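Local coordinates for protein subclass B3 metallo-beta-lactamase (Sphingobium indicum, PDB 7LUU) that probably hydrolyses the beta-lactam ring of antibiotics, using a pair of zinc ions held in its active site, at residues A[62-67]-A[218-223]; A[74-79]-A[92-97]; A[78-83]-A[108-113]; A[88-93]-A[205-210]; A[116-121]-A[133-138]. All coordinates share one frame; numbering follows the deposited sequence. Where two conformers were deposited one is given.

Contact 1: residues A[62-67]-A[218-223]; sequences ERVFGN and KAIVFA
With chi1 at -173°, the ring of Phe65 lies anti to the backbone N and swings out to meet Lys218, whose chain leaves with CG anti to the carbonyl carbon (chi1 -69°). The two side chains cross at about a right angle in the gap between the sheets of the alpha-beta/beta-alpha sandwich of the metallo-beta-lactamase fold. Strand 62-65 is an edge strand of the larger sheet and 216-223 belongs to the other. Lys218 drapes its methylenes over one face of the ring, a CH-pi contact in which CD stands 3.8 Å from the Phe65 centroid, almost on the ring normal. CE follows toward the rim, 3.5 Å from Phe65 CE1. The chain then bends at its last torsion, and the NZ-to-ring cation-pi attraction is long and at most weak. Lysine suits this place because its long apolar stem covers the ring while its ammonium group, beyond the bend, need not be buried with it.

A classic beta bulge sets Val64 and Phe65 opposite Ser68, and two successive side chains therefore point toward the other sheet. Val64 CG1 comes within 4.2 Å of Ile220 CD1, an apolar pairing of two beta-branched side chains, favoured in strands. Gly66 follows with positive phi, natural to glycine, and Arg63 NH1 donates a hydrogen bond of 2.7 Å to Gly66 O, which lies in the guanidinium plane.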
# COMPACT_ATOMS: atom_id res chain seq x y z
N GLU A 62 2.09 -16.18 -5.78
CA GLU A 62 2.19 -17.22 -4.73
C GLU A 62 1.06 -17.03 -3.74
O GLU A 62 0.66 -15.88 -3.46
CB GLU A 62 3.54 -17.16 -3.98
CG GLU A 62 4.72 -17.57 -4.85
CD GLU A 62 6.07 -17.54 -4.15
OE1 GLU A 62 6.51 -16.48 -3.72
OE2 GLU A 62 6.71 -18.62 -4.09
N ARG A 63 0.56 -18.15 -3.20
CA ARG A 63 -0.38 -18.12 -2.07
C ARG A 63 0.39 -17.77 -0.81
O ARG A 63 1.50 -18.29 -0.59
CB ARG A 63 -1.08 -19.48 -1.89
CG ARG A 63 -2.06 -19.51 -0.69
CD ARG A 63 -2.39 -21.00 -0.29
NE ARG A 63 -2.74 -21.75 -1.48
CZ ARG A 63 -3.90 -21.64 -2.11
NH1 ARG A 63 -4.83 -20.82 -1.65
NH2 ARG A 63 -4.14 -22.36 -3.21
N VAL A 64 -0.14 -16.84 -0.02
CA VAL A 64 0.42 -16.49 1.27
C VAL A 64 -0.10 -17.47 2.30
O VAL A 64 0.66 -18.20 2.94
CB VAL A 64 0.03 -15.05 1.65
CG1 VAL A 64 0.55 -14.63 3.04
CG2 VAL A 64 0.69 -14.04 0.67
N PHE A 65 -1.42 -17.50 2.45
CA PHE A 65 -2.05 -18.41 3.38
C PHE A 65 -3.52 -18.40 3.02
O PHE A 65 -4.08 -17.35 2.68
CB PHE A 65 -1.85 -17.96 4.84
CG PHE A 65 -2.34 -18.96 5.83
CD1 PHE A 65 -1.56 -20.08 6.11
CD2 PHE A 65 -3.54 -18.78 6.50
CE1 PHE A 65 -1.98 -21.02 7.05
CE2 PHE A 65 -3.97 -19.74 7.48
CZ PHE A 65 -3.22 -20.86 7.70
N GLY A 66 -4.14 -19.56 3.02
CA GLY A 66 -5.59 -19.47 2.84
C GLY A 66 -5.94 -18.97 1.48
O GLY A 66 -5.32 -19.32 0.48
N ASN A 67 -6.86 -18.01 1.51
CA ASN A 67 -7.45 -17.34 0.37
C ASN A 67 -6.63 -16.16 -0.13
O ASN A 67 -7.10 -15.44 -1.00
CB ASN A 67 -8.87 -16.87 0.75
CG ASN A 67 -8.94 -15.72 1.86
OD1 ASN A 67 -7.98 -15.32 2.53
ND2 ASN A 67 -10.18 -15.25 2.09
N LYS A 218 -4.88 -17.05 10.28
CA LYS A 218 -3.74 -16.16 10.54
C LYS A 218 -4.17 -14.74 10.26
O LYS A 218 -4.85 -14.47 9.26
CB LYS A 218 -2.54 -16.44 9.66
CG LYS A 218 -1.87 -17.78 10.01
CD LYS A 218 -0.56 -17.89 9.15
CE LYS A 218 0.10 -19.26 9.22
NZ LYS A 218 0.71 -19.31 10.59
N ALA A 219 -3.74 -13.84 11.11
CA ALA A 219 -3.98 -12.42 10.95
C ALA A 219 -2.94 -11.81 10.03
O ALA A 219 -1.74 -11.80 10.36
CB ALA A 219 -3.90 -11.74 12.31
N ILE A 220 -3.37 -11.34 8.84
CA ILE A 220 -2.43 -10.77 7.87
C ILE A 220 -2.53 -9.24 7.95
O ILE A 220 -3.64 -8.66 8.05
CB ILE A 220 -2.78 -11.24 6.44
CG1 ILE A 220 -2.70 -12.80 6.39
CG2 ILE A 220 -1.82 -10.65 5.46
CD1 ILE A 220 -3.00 -13.32 4.92
N VAL A 221 -1.38 -8.58 7.85
CA VAL A 221 -1.33 -7.13 7.79
C VAL A 221 -0.62 -6.74 6.50
O VAL A 221 0.52 -7.15 6.30
CB VAL A 221 -0.54 -6.57 8.98
CG1 VAL A 221 -0.38 -5.03 8.87
CG2 VAL A 221 -1.32 -6.91 10.26
N PHE A 222 -1.26 -5.88 5.68
CA PHE A 222 -0.60 -5.30 4.51
C PHE A 222 -0.30 -3.88 4.92
O PHE A 222 -1.22 -3.04 5.01
CB PHE A 222 -1.51 -5.37 3.28
CG PHE A 222 -0.79 -5.00 1.97
CD1 PHE A 222 -0.27 -3.73 1.81
CD2 PHE A 222 -0.59 -5.95 0.94
CE1 PHE A 222 0.33 -3.36 0.63
CE2 PHE A 222 -0.00 -5.58 -0.26
CZ PHE A 222 0.48 -4.30 -0.42
N ALA A 223 0.98 -3.62 5.26
CA ALA A 223 1.39 -2.34 5.90
C ALA A 223 1.75 -1.33 4.85
O ALA A 223 2.47 -1.63 3.89
CB ALA A 223 2.63 -2.59 6.80

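Contact 2: residues A[74-79]-A[92-97]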
# COMPACT_ATOMS: atom_id res chain seq x y z
N ALA A 74 9.21 -7.92 -7.39
CA ALA A 74 10.26 -8.05 -6.40
C ALA A 74 10.32 -6.83 -5.51
O ALA A 74 10.64 -6.95 -4.31
CB ALA A 74 11.61 -8.28 -7.10
N GLY A 75 10.03 -5.66 -6.05
CA GLY A 75 10.20 -4.44 -5.25
C GLY A 75 8.90 -3.74 -4.81
O GLY A 75 8.97 -2.72 -4.10
N LEU A 76 7.74 -4.28 -5.20
CA LEU A 76 6.44 -3.63 -4.87
C LEU A 76 5.44 -4.72 -4.63
O LEU A 76 5.16 -5.55 -5.52
CB LEU A 76 5.99 -2.72 -6.06
CG LEU A 76 6.88 -1.51 -6.36
CD1 LEU A 76 6.51 -0.85 -7.67
CD2 LEU A 76 6.74 -0.50 -5.19
N SER A 77 4.83 -4.68 -3.46
CA SER A 77 3.85 -5.71 -3.10
C SER A 77 2.48 -5.36 -3.65
O SER A 77 2.03 -4.21 -3.55
CB SER A 77 3.73 -5.83 -1.57
OG SER A 77 5.02 -6.19 -1.03
N VAL A 78 1.82 -6.38 -4.21
CA VAL A 78 0.39 -6.29 -4.57
C VAL A 78 -0.27 -7.57 -4.06
O VAL A 78 0.22 -8.67 -4.36
CB VAL A 78 0.20 -6.17 -6.10
CG1 VAL A 78 -1.32 -6.09 -6.47
CG2 VAL A 78 1.02 -4.97 -6.67
N ALA A 79 -1.34 -7.44 -3.26
CA ALA A 79 -2.00 -8.64 -2.70
C ALA A 79 -3.32 -8.89 -3.41
O ALA A 79 -3.91 -7.99 -3.99
CB ALA A 79 -2.28 -8.48 -1.20
N GLY A 92 -1.48 -1.16 -6.65
CA GLY A 92 -1.49 -1.31 -8.11
C GLY A 92 -0.15 -1.03 -8.75
O GLY A 92 -0.09 -0.97 -9.98
N ALA A 93 0.93 -0.89 -7.98
CA ALA A 93 2.25 -0.60 -8.53
C ALA A 93 2.21 0.58 -9.53
O ALA A 93 1.45 1.55 -9.35
CB ALA A 93 2.90 -1.89 -9.11
N LEU A 94 3.12 0.54 -10.53
CA LEU A 94 3.25 1.63 -11.51
C LEU A 94 2.21 1.49 -12.63
O LEU A 94 1.58 0.45 -12.79
CB LEU A 94 4.64 1.56 -12.14
CG LEU A 94 5.80 1.86 -11.17
CD1 LEU A 94 7.09 1.54 -11.96
CD2 LEU A 94 5.82 3.28 -10.91
N PRO A 95 1.98 2.55 -13.43
CA PRO A 95 0.96 2.42 -14.48
C PRO A 95 1.21 1.22 -15.42
O PRO A 95 0.28 0.49 -15.80
CB PRO A 95 1.06 3.76 -15.23
CG PRO A 95 1.49 4.75 -14.06
CD PRO A 95 2.54 3.94 -13.33
N GLN A 96 2.46 1.03 -15.86
CA GLN A 96 2.73 -0.06 -16.78
C GLN A 96 2.66 -1.42 -16.11
O GLN A 96 2.69 -2.43 -16.83
CB GLN A 96 4.11 0.16 -17.43
CG GLN A 96 5.30 0.04 -16.45
CD GLN A 96 5.77 1.39 -15.85
OE1 GLN A 96 4.96 2.28 -15.50
NE2 GLN A 96 7.08 1.54 -15.71
N ALA A 97 2.49 -1.47 -14.77
CA ALA A 97 2.35 -2.76 -14.10
C ALA A 97 0.95 -3.30 -14.18
O ALA A 97 0.74 -4.49 -13.87
CB ALA A 97 2.70 -2.64 -12.62
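Leu76 reaches across to Ala93 through a single methyl, CD1, which stops 4.0 Å from Ala93 CB. This is the tight part of an entirely apolar contact between two loops, one leading into strand 79-82 and the other following strand 87-90. Leu76 has its CG anti to the carbonyl carbon (chi1 -65°), which turns the branched end toward the second loop. Alanine suits the opposite position: its one methyl points at the first loop and is small enough to let the backbones approach, with the CA atoms of Leu76 and Ala93 only 6.3 Å apart.

The remaining touches are looser. Val78 CG2 lies 4.3 Å from the backbone N of Ala93 and 4.4 Å from its CB, while Leu76 CD1 is still 4.5 Å from Leu94 CG. The four residues that meet are all buried, whereas Ala74 and Gly75 on one loop and Gln96 on the other are partly exposed to solvent and make no contact across. The packing matters for its position: the side chain of Leu76 also lies about 4 Å, at nearest atoms, from the zinc ligands His127 and His267, and thus forms part of the apolar surroundings of the second zinc site.

Around this patch, Trp55 of helix 49-55 touches both Leu76 and Leu94, Tyr125 of helix 125-128 meets Leu94, and Phe222 of strand 216-223 packs against Ser77 and Ala79.

Contact 3: residues A[78-83]-A[108-113]; sequences VALIDT and LGFDPR
Between strand 79-82 and the loop 108-113 the nearest CA atoms, those of Asp82 and Phe110, are 8.9 Å apart, so side chains alone span the gap. Leu80 and Asp82, two residues apart on the strand, point the same way and divide the ring of Phe110 between them. Leu80 sends its CD2 methyl obliquely to the ring, 3.7 Å from Phe110 CD2, and the same methyl lies 4.2 Å from Leu108 CD1, so that one leucine branch serves two apolar partners. Asp82 works at the other end of the ring. Its CG is anti to the backbone N (chi1 174°), and OD2 meets the edge near the ring plane, 3.5 Å from Phe110 CE1, with carboxylate and ring planes 76° apart. The electropositive rim of an aromatic ring is a plausible neighbour for such an oxygen, while OD1 accepts a hydrogen bond from the backbone N of Gly84.

The loop continues from helix 98-107, which connects strands 87-90 and 115-119 in a beta-alpha-beta crossover. A Schellman motif ends that helix at Gly109, whose positive phi suits glycine and which turns the chain so that Phe110 faces back to the strand. Tyr69 of strand 68-70 packs edge-to-face with Phe110. Farther along, Asp111 OD1 accepts the backbone N of Arg113 at 2.9 Å in an Asx turn, and Arg113 completes a side-on salt bridge to the same carboxylate, its NE 3.2 Å from Asp111 OD1 and its NH1 2.9 Å from Asp111 OD2.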
# COMPACT_ATOMS: atom_id res chain seq x y z
N VAL A 78 1.82 -6.38 -4.21
CA VAL A 78 0.39 -6.29 -4.57
C VAL A 78 -0.27 -7.57 -4.06
O VAL A 78 0.22 -8.67 -4.36
CB VAL A 78 0.20 -6.17 -6.10
CG1 VAL A 78 -1.32 -6.09 -6.47
CG2 VAL A 78 1.02 -4.97 -6.67
N ALA A 79 -1.34 -7.44 -3.26
CA ALA A 79 -2.00 -8.64 -2.70
C ALA A 79 -3.32 -8.89 -3.41
O ALA A 79 -3.91 -7.99 -3.99
CB ALA A 79 -2.28 -8.48 -1.20
N LEU A 80 -3.79 -10.15 -3.35
CA LEU A 80 -5.07 -10.56 -3.95
C LEU A 80 -5.76 -11.44 -2.91
O LEU A 80 -5.14 -12.36 -2.37
CB LEU A 80 -4.86 -11.35 -5.26
CG LEU A 80 -6.18 -11.86 -5.80
CD1 LEU A 80 -6.89 -10.66 -6.51
CD2 LEU A 80 -5.81 -12.95 -6.81
N ILE A 81 -6.98 -11.08 -2.54
CA ILE A 81 -7.77 -11.85 -1.56
C ILE A 81 -8.97 -12.42 -2.27
O ILE A 81 -9.76 -11.67 -2.86
CB ILE A 81 -8.24 -10.97 -0.38
CG1 ILE A 81 -7.03 -10.27 0.25
CG2 ILE A 81 -9.07 -11.81 0.66
CD1 ILE A 81 -7.47 -9.18 1.22
N ASP A 82 -9.14 -13.74 -2.19
CA ASP A 82 -10.34 -14.40 -2.71
C ASP A 82 -11.35 -14.53 -1.57
O ASP A 82 -11.22 -15.38 -0.70
CB ASP A 82 -9.96 -15.75 -3.32
CG ASP A 82 -11.17 -16.54 -3.74
OD1 ASP A 82 -12.28 -15.95 -3.70
OD2 ASP A 82 -10.99 -17.79 -4.01
N THR A 83 -12.42 -13.72 -1.61
CA THR A 83 -13.31 -13.62 -0.45
C THR A 83 -14.45 -14.63 -0.48
O THR A 83 -15.18 -14.74 0.50
CB THR A 83 -13.93 -12.23 -0.37
OG1 THR A 83 -14.90 -12.15 -1.44
CG2 THR A 83 -12.87 -11.09 -0.62
N LEU A 108 -2.82 -17.50 -11.43
CA LEU A 108 -3.36 -18.18 -10.25
C LEU A 108 -4.70 -18.84 -10.52
O LEU A 108 -5.24 -19.47 -9.60
CB LEU A 108 -3.53 -17.19 -9.10
CG LEU A 108 -2.21 -16.61 -8.53
CD1 LEU A 108 -2.58 -15.57 -7.41
CD2 LEU A 108 -1.41 -17.76 -7.88
N GLY A 109 -5.29 -18.66 -11.71
CA GLY A 109 -6.55 -19.25 -12.07
C GLY A 109 -7.75 -18.39 -11.84
O GLY A 109 -8.87 -18.90 -11.90
N PHE A 110 -7.56 -17.09 -11.61
CA PHE A 110 -8.68 -16.20 -11.31
C PHE A 110 -9.01 -15.33 -12.53
O PHE A 110 -8.16 -15.08 -13.40
CB PHE A 110 -8.31 -15.30 -10.12
CG PHE A 110 -8.18 -16.04 -8.79
CD1 PHE A 110 -9.29 -16.50 -8.15
CD2 PHE A 110 -6.95 -16.14 -8.18
CE1 PHE A 110 -9.22 -17.15 -6.94
CE2 PHE A 110 -6.84 -16.83 -6.94
CZ PHE A 110 -7.96 -17.33 -6.34
N ASP A 111 -10.26 -14.85 -12.55
CA ASP A 111 -10.74 -13.92 -13.58
C ASP A 111 -10.69 -12.53 -12.99
O ASP A 111 -11.42 -12.26 -12.02
CB ASP A 111 -12.17 -14.29 -13.98
CG ASP A 111 -12.67 -13.49 -15.16
OD1 ASP A 111 -12.10 -12.42 -15.48
OD2 ASP A 111 -13.69 -13.95 -15.77
N PRO A 112 -9.89 -11.62 -13.57
CA PRO A 112 -9.82 -10.24 -13.04
C PRO A 112 -11.16 -9.53 -13.06
O PRO A 112 -11.33 -8.60 -12.26
CB PRO A 112 -8.83 -9.56 -14.00
CG PRO A 112 -7.92 -10.70 -14.44
CD PRO A 112 -8.85 -11.87 -14.58
N ARG A 113 -12.10 -9.96 -13.90
CA ARG A 113 -13.42 -9.34 -13.88
C ARG A 113 -14.14 -9.57 -12.55
O ARG A 113 -15.14 -8.88 -12.27
CB ARG A 113 -14.28 -9.90 -15.02
CG ARG A 113 -13.81 -9.35 -16.39
CD ARG A 113 -14.58 -10.02 -17.57
NE ARG A 113 -14.19 -11.41 -17.63
CZ ARG A 113 -14.57 -12.20 -18.60
NH1 ARG A 113 -14.16 -13.45 -18.58
NH2 ARG A 113 -15.40 -11.73 -19.58

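Contact 4: residues A[88-93]-A[205-210]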
# COMPACT_ATOMS: atom_id res chain seq x y z
N VAL A 88 -10.37 -9.12 -4.00
CA VAL A 88 -9.90 -7.79 -3.58
C VAL A 88 -8.41 -7.69 -3.89
O VAL A 88 -7.63 -8.58 -3.50
CB VAL A 88 -10.09 -7.62 -2.05
CG1 VAL A 88 -9.55 -6.31 -1.62
CG2 VAL A 88 -11.59 -7.67 -1.69
N LEU A 89 -7.99 -6.62 -4.55
CA LEU A 89 -6.56 -6.33 -4.74
C LEU A 89 -6.14 -5.28 -3.74
O LEU A 89 -6.95 -4.41 -3.41
CB LEU A 89 -6.42 -5.78 -6.16
CG LEU A 89 -5.30 -6.07 -7.11
CD1 LEU A 89 -4.84 -7.51 -7.25
CD2 LEU A 89 -5.85 -5.63 -8.49
N ILE A 90 -4.87 -5.29 -3.35
CA ILE A 90 -4.26 -4.26 -2.54
C ILE A 90 -3.09 -3.69 -3.32
O ILE A 90 -2.12 -4.42 -3.63
CB ILE A 90 -3.78 -4.79 -1.17
CG1 ILE A 90 -5.00 -5.45 -0.52
CG2 ILE A 90 -3.28 -3.55 -0.37
CD1 ILE A 90 -4.73 -5.83 1.02
N ASP A 91 -3.21 -2.39 -3.64
CA ASP A 91 -2.28 -1.57 -4.42
C ASP A 91 -2.20 -1.99 -5.89
O ASP A 91 -2.83 -2.97 -6.34
CB ASP A 91 -0.89 -1.52 -3.74
CG ASP A 91 -0.87 -0.50 -2.58
OD1 ASP A 91 -1.76 0.38 -2.51
OD2 ASP A 91 0.04 -0.57 -1.77
N GLY A 92 -1.48 -1.16 -6.65
CA GLY A 92 -1.49 -1.31 -8.11
C GLY A 92 -0.15 -1.03 -8.75
O GLY A 92 -0.09 -0.97 -9.98
N ALA A 93 0.93 -0.89 -7.98
CA ALA A 93 2.25 -0.60 -8.53
C ALA A 93 2.21 0.58 -9.53
O ALA A 93 1.45 1.55 -9.35
CB ALA A 93 2.90 -1.89 -9.11
N MET A 205 -2.38 4.23 4.63
CA MET A 205 -3.37 3.36 5.30
C MET A 205 -2.91 1.92 5.19
O MET A 205 -2.41 1.49 4.14
CB MET A 205 -4.77 3.53 4.66
CG MET A 205 -5.86 2.62 5.37
SD MET A 205 -7.51 3.40 5.13
CE MET A 205 -7.58 4.35 6.67
N THR A 206 -3.10 1.17 6.27
CA THR A 206 -2.73 -0.24 6.42
C THR A 206 -4.01 -1.05 6.51
O THR A 206 -5.03 -0.59 7.01
CB THR A 206 -1.88 -0.36 7.69
OG1 THR A 206 -0.62 0.26 7.45
CG2 THR A 206 -1.67 -1.85 8.16
N TRP A 207 -3.98 -2.27 5.98
CA TRP A 207 -5.14 -3.14 5.90
C TRP A 207 -4.87 -4.43 6.63
O TRP A 207 -3.82 -5.04 6.41
CB TRP A 207 -5.41 -3.44 4.39
CG TRP A 207 -5.45 -2.17 3.55
CD1 TRP A 207 -4.38 -1.58 2.86
CD2 TRP A 207 -6.54 -1.26 3.46
NE1 TRP A 207 -4.82 -0.39 2.27
CE2 TRP A 207 -6.12 -0.16 2.65
CE3 TRP A 207 -7.87 -1.28 3.98
CZ2 TRP A 207 -6.99 0.89 2.31
CZ3 TRP A 207 -8.71 -0.26 3.64
CH2 TRP A 207 -8.26 0.84 2.82
N SER A 208 -5.87 -4.94 7.39
CA SER A 208 -5.68 -6.22 8.05
C SER A 208 -6.89 -7.12 7.86
O SER A 208 -8.04 -6.66 7.75
CB SER A 208 -5.41 -6.01 9.57
OG SER A 208 -6.59 -5.45 10.20
N TRP A 209 -6.62 -8.43 7.86
CA TRP A 209 -7.70 -9.36 7.75
C TRP A 209 -7.21 -10.74 8.13
O TRP A 209 -6.01 -11.01 8.15
CB TRP A 209 -8.24 -9.36 6.29
CG TRP A 209 -7.26 -10.00 5.28
CD1 TRP A 209 -7.26 -11.28 4.78
CD2 TRP A 209 -6.13 -9.33 4.67
NE1 TRP A 209 -6.21 -11.45 3.88
CE2 TRP A 209 -5.53 -10.26 3.77
CE3 TRP A 209 -5.63 -8.04 4.76
CZ2 TRP A 209 -4.37 -9.96 3.03
CZ3 TRP A 209 -4.45 -7.71 3.98
CH2 TRP A 209 -3.85 -8.69 3.13
N ASN A 210 -8.16 -11.65 8.39
CA ASN A 210 -7.86 -13.06 8.66
C ASN A 210 -7.93 -13.90 7.39
O ASN A 210 -8.83 -13.71 6.56
CB ASN A 210 -8.88 -13.62 9.66
CG ASN A 210 -8.48 -13.40 11.12
OD1 ASN A 210 -7.38 -12.90 11.40
ND2 ASN A 210 -9.36 -13.81 12.06
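Ile90 pushes its two branches toward two tryptophans, Trp207 and Trp209, in the hydrophobic core between the sheets of the metallo-beta-lactamase sandwich. The CG2 methyl lies 3.9 Å from Trp207 CD1, on the five-membered ring, and the longer branch brings CD1 to 3.5 Å from Trp209 CZ3 and 3.7 Å from Trp209 CH2, on the six-membered ring. Both approaches are oblique. The beta-branched isoleucine suits the place because its arms diverge, so one residue of strand 87-90 can meet alternate residues of strand 205-213.

Trp207 has CG anti to its carbonyl carbon (chi1 -50°), whereas Trp209 has it between backbone N and carbonyl carbon (chi1 71°), a crowded setting that aims the benzo end of the indole at Ile90. Its polar NE1 is hydrogen-bonded to Ser68 OG, which ties the second sheet to strand 68-70 of the first.

Farther out, Phe222 of the adjoining strand 216-223 and Leu119 of strand 115-119 also pack on Ile90. Next to Ile90, Asp91 OD2 bonds to Thr121 OG1, joining the loops that follow two neighbouring strands. Behind Trp207, Met205 lays its CG over one indole face, 3.7 Å above the plane and offset toward the rim.

Contact 5: residues A[116-121]-A[133-138]; sequences KFILST and ALARDT
Lys116 and Ile118 are the residues of strand 116-119 that reach helix 133-138, the first through a water and the second directly. Strand and helix belong to a beta-alpha-beta crossover that returns to the parallel strand 141-144. Their directions are 177° apart, practically antiparallel, and the axes pass 9.5 Å from each other. Between them the chain carries the zinc ligands Glu122, His124, Asp126 and His127.

At the start, the long chain of Lys116 sets out away from the helix, but its end comes back nearer, and NZ donates over 3.3 Å to a water that in turn bonds to Thr138 O at 2.8 Å. The charge lies at the C-terminal end of the helix, where it would probably be favoured. Phe117 points to the opposite side of the sheet. Ile118 then carries the packing: CG1 is anti to the carbonyl carbon (chi1 -61°), and the terminal CD1 meets the helix, 3.5 Å from the backbone N of Ala135 and 3.7 Å from Leu134 CB. Isoleucine fits here, its beta-branch favouring the strand while its longer arm reaches the helix. Small Ala135 allows this close approach, its own CB standing 4.1 Å from Ile118 CD1, while Leu134 continues toward helix 98-107. On the helix, Thr138 OG1 donates to Leu134 O at 2.7 Å, reaching it from the face opposite to the one met by Thr138 N.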
# COMPACT_ATOMS: atom_id res chain seq x y z
N LYS A 116 -13.59 -6.87 -7.10
CA LYS A 116 -14.64 -5.95 -6.69
C LYS A 116 -14.08 -4.68 -6.06
O LYS A 116 -14.72 -3.64 -6.11
CB LYS A 116 -15.54 -6.64 -5.66
CG LYS A 116 -16.32 -7.84 -6.31
CD LYS A 116 -17.22 -7.36 -7.48
CE LYS A 116 -18.03 -8.43 -8.41
NZ LYS A 116 -17.84 -8.29 -9.96
N PHE A 117 -12.94 -4.79 -5.41
CA PHE A 117 -12.35 -3.64 -4.70
C PHE A 117 -10.85 -3.65 -4.91
O PHE A 117 -10.23 -4.72 -4.94
CB PHE A 117 -12.61 -3.68 -3.18
CG PHE A 117 -14.06 -3.52 -2.82
CD1 PHE A 117 -14.66 -2.26 -2.88
CD2 PHE A 117 -14.79 -4.61 -2.44
CE1 PHE A 117 -16.00 -2.13 -2.58
CE2 PHE A 117 -16.15 -4.49 -2.15
CZ PHE A 117 -16.75 -3.22 -2.21
N ILE A 118 -10.26 -2.45 -4.98
CA ILE A 118 -8.82 -2.28 -4.98
C ILE A 118 -8.52 -1.36 -3.79
O ILE A 118 -8.99 -0.20 -3.75
CB ILE A 118 -8.31 -1.67 -6.30
CG1 ILE A 118 -8.63 -2.58 -7.51
CG2 ILE A 118 -6.77 -1.41 -6.22
CD1 ILE A 118 -8.62 -1.74 -8.84
N LEU A 119 -7.79 -1.88 -2.79
CA LEU A 119 -7.45 -1.07 -1.60
C LEU A 119 -6.14 -0.32 -1.87
O LEU A 119 -5.24 -0.84 -2.51
CB LEU A 119 -7.29 -1.98 -0.36
CG LEU A 119 -8.42 -3.03 -0.23
CD1 LEU A 119 -8.16 -3.74 1.12
CD2 LEU A 119 -9.83 -2.49 -0.27
N SER A 120 -6.03 0.92 -1.40
CA SER A 120 -4.84 1.76 -1.67
C SER A 120 -4.13 2.13 -0.37
O SER A 120 -4.75 2.75 0.51
CB SER A 120 -5.26 3.02 -2.43
OG SER A 120 -4.18 3.94 -2.56
N THR A 121 -2.81 1.79 -0.26
CA THR A 121 -2.08 2.19 0.94
C THR A 121 -1.67 3.65 0.92
O THR A 121 -1.43 4.23 2.00
CB THR A 121 -0.82 1.32 1.16
OG1 THR A 121 0.09 1.40 0.04
CG2 THR A 121 -1.20 -0.18 1.45
N ALA A 133 -5.95 2.05 -14.11
CA ALA A 133 -6.08 1.08 -15.18
C ALA A 133 -6.77 -0.18 -14.67
O ALA A 133 -7.57 -0.79 -15.39
CB ALA A 133 -4.69 0.74 -15.75
N LEU A 134 -6.37 -0.64 -13.49
CA LEU A 134 -6.96 -1.87 -12.92
C LEU A 134 -8.45 -1.67 -12.66
O LEU A 134 -9.27 -2.56 -12.95
CB LEU A 134 -6.26 -2.27 -11.60
CG LEU A 134 -4.80 -2.68 -11.79
CD1 LEU A 134 -4.09 -2.67 -10.44
CD2 LEU A 134 -4.78 -4.06 -12.48
N ALA A 135 -8.83 -0.50 -12.15
CA ALA A 135 -10.24 -0.23 -11.92
C ALA A 135 -11.00 -0.20 -13.25
O ALA A 135 -12.13 -0.70 -13.32
CB ALA A 135 -10.42 1.08 -11.13
N ARG A 136 -10.41 0.44 -14.26
CA ARG A 136 -11.04 0.49 -15.58
C ARG A 136 -11.31 -0.92 -16.09
O ARG A 136 -12.42 -1.24 -16.55
CB ARG A 136 -10.15 1.26 -16.56
CG ARG A 136 -10.66 1.20 -18.06
CD ARG A 136 -9.62 1.78 -18.99
NE ARG A 136 -8.39 1.02 -18.93
CZ ARG A 136 -7.22 1.42 -19.45
NH1 ARG A 136 -6.11 0.70 -19.29
NH2 ARG A 136 -7.15 2.59 -20.03
N ASP A 137 -10.30 -1.77 -16.01
CA ASP A 137 -10.38 -3.06 -16.69
C ASP A 137 -11.26 -4.05 -15.94
O ASP A 137 -11.87 -4.95 -16.56
CB ASP A 137 -8.97 -3.65 -16.86
CG ASP A 137 -8.16 -3.02 -18.05
OD1 ASP A 137 -8.58 -2.00 -18.65
OD2 ASP A 137 -7.12 -3.62 -18.44
N THR A 138 -11.39 -3.89 -14.64
CA THR A 138 -12.10 -4.84 -13.76
C THR A 138 -13.49 -4.38 -13.33
O THR A 138 -14.32 -5.24 -12.98
CB THR A 138 -11.37 -5.13 -12.47
OG1 THR A 138 -11.21 -3.95 -11.68
CG2 THR A 138 -9.96 -5.72 -12.71
O HOH W 1 -15.77 -5.83 -10.62

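Following the chain from its N terminus, contact 1 opens first and closes last: its loop from 62 to 223 encloses the other four and joins the edge of the first sheet to the second. Contacts 2 and 3 set out from overlapping residues, the former closing at 92-97 near the zinc site, the latter at 108-113 beyond helix 98-107. Contact 4 starts at 88-93, sharing Gly92 and Ala93 with contact 2, and crosses contact 3 before closing at 205-210 on the second sheet. Contact 5, following contacts 2 and 3 in series, lies within contact 4 and fastens a helix to the first sheet. Phe222 touches segments of contacts 2, 3 and 5.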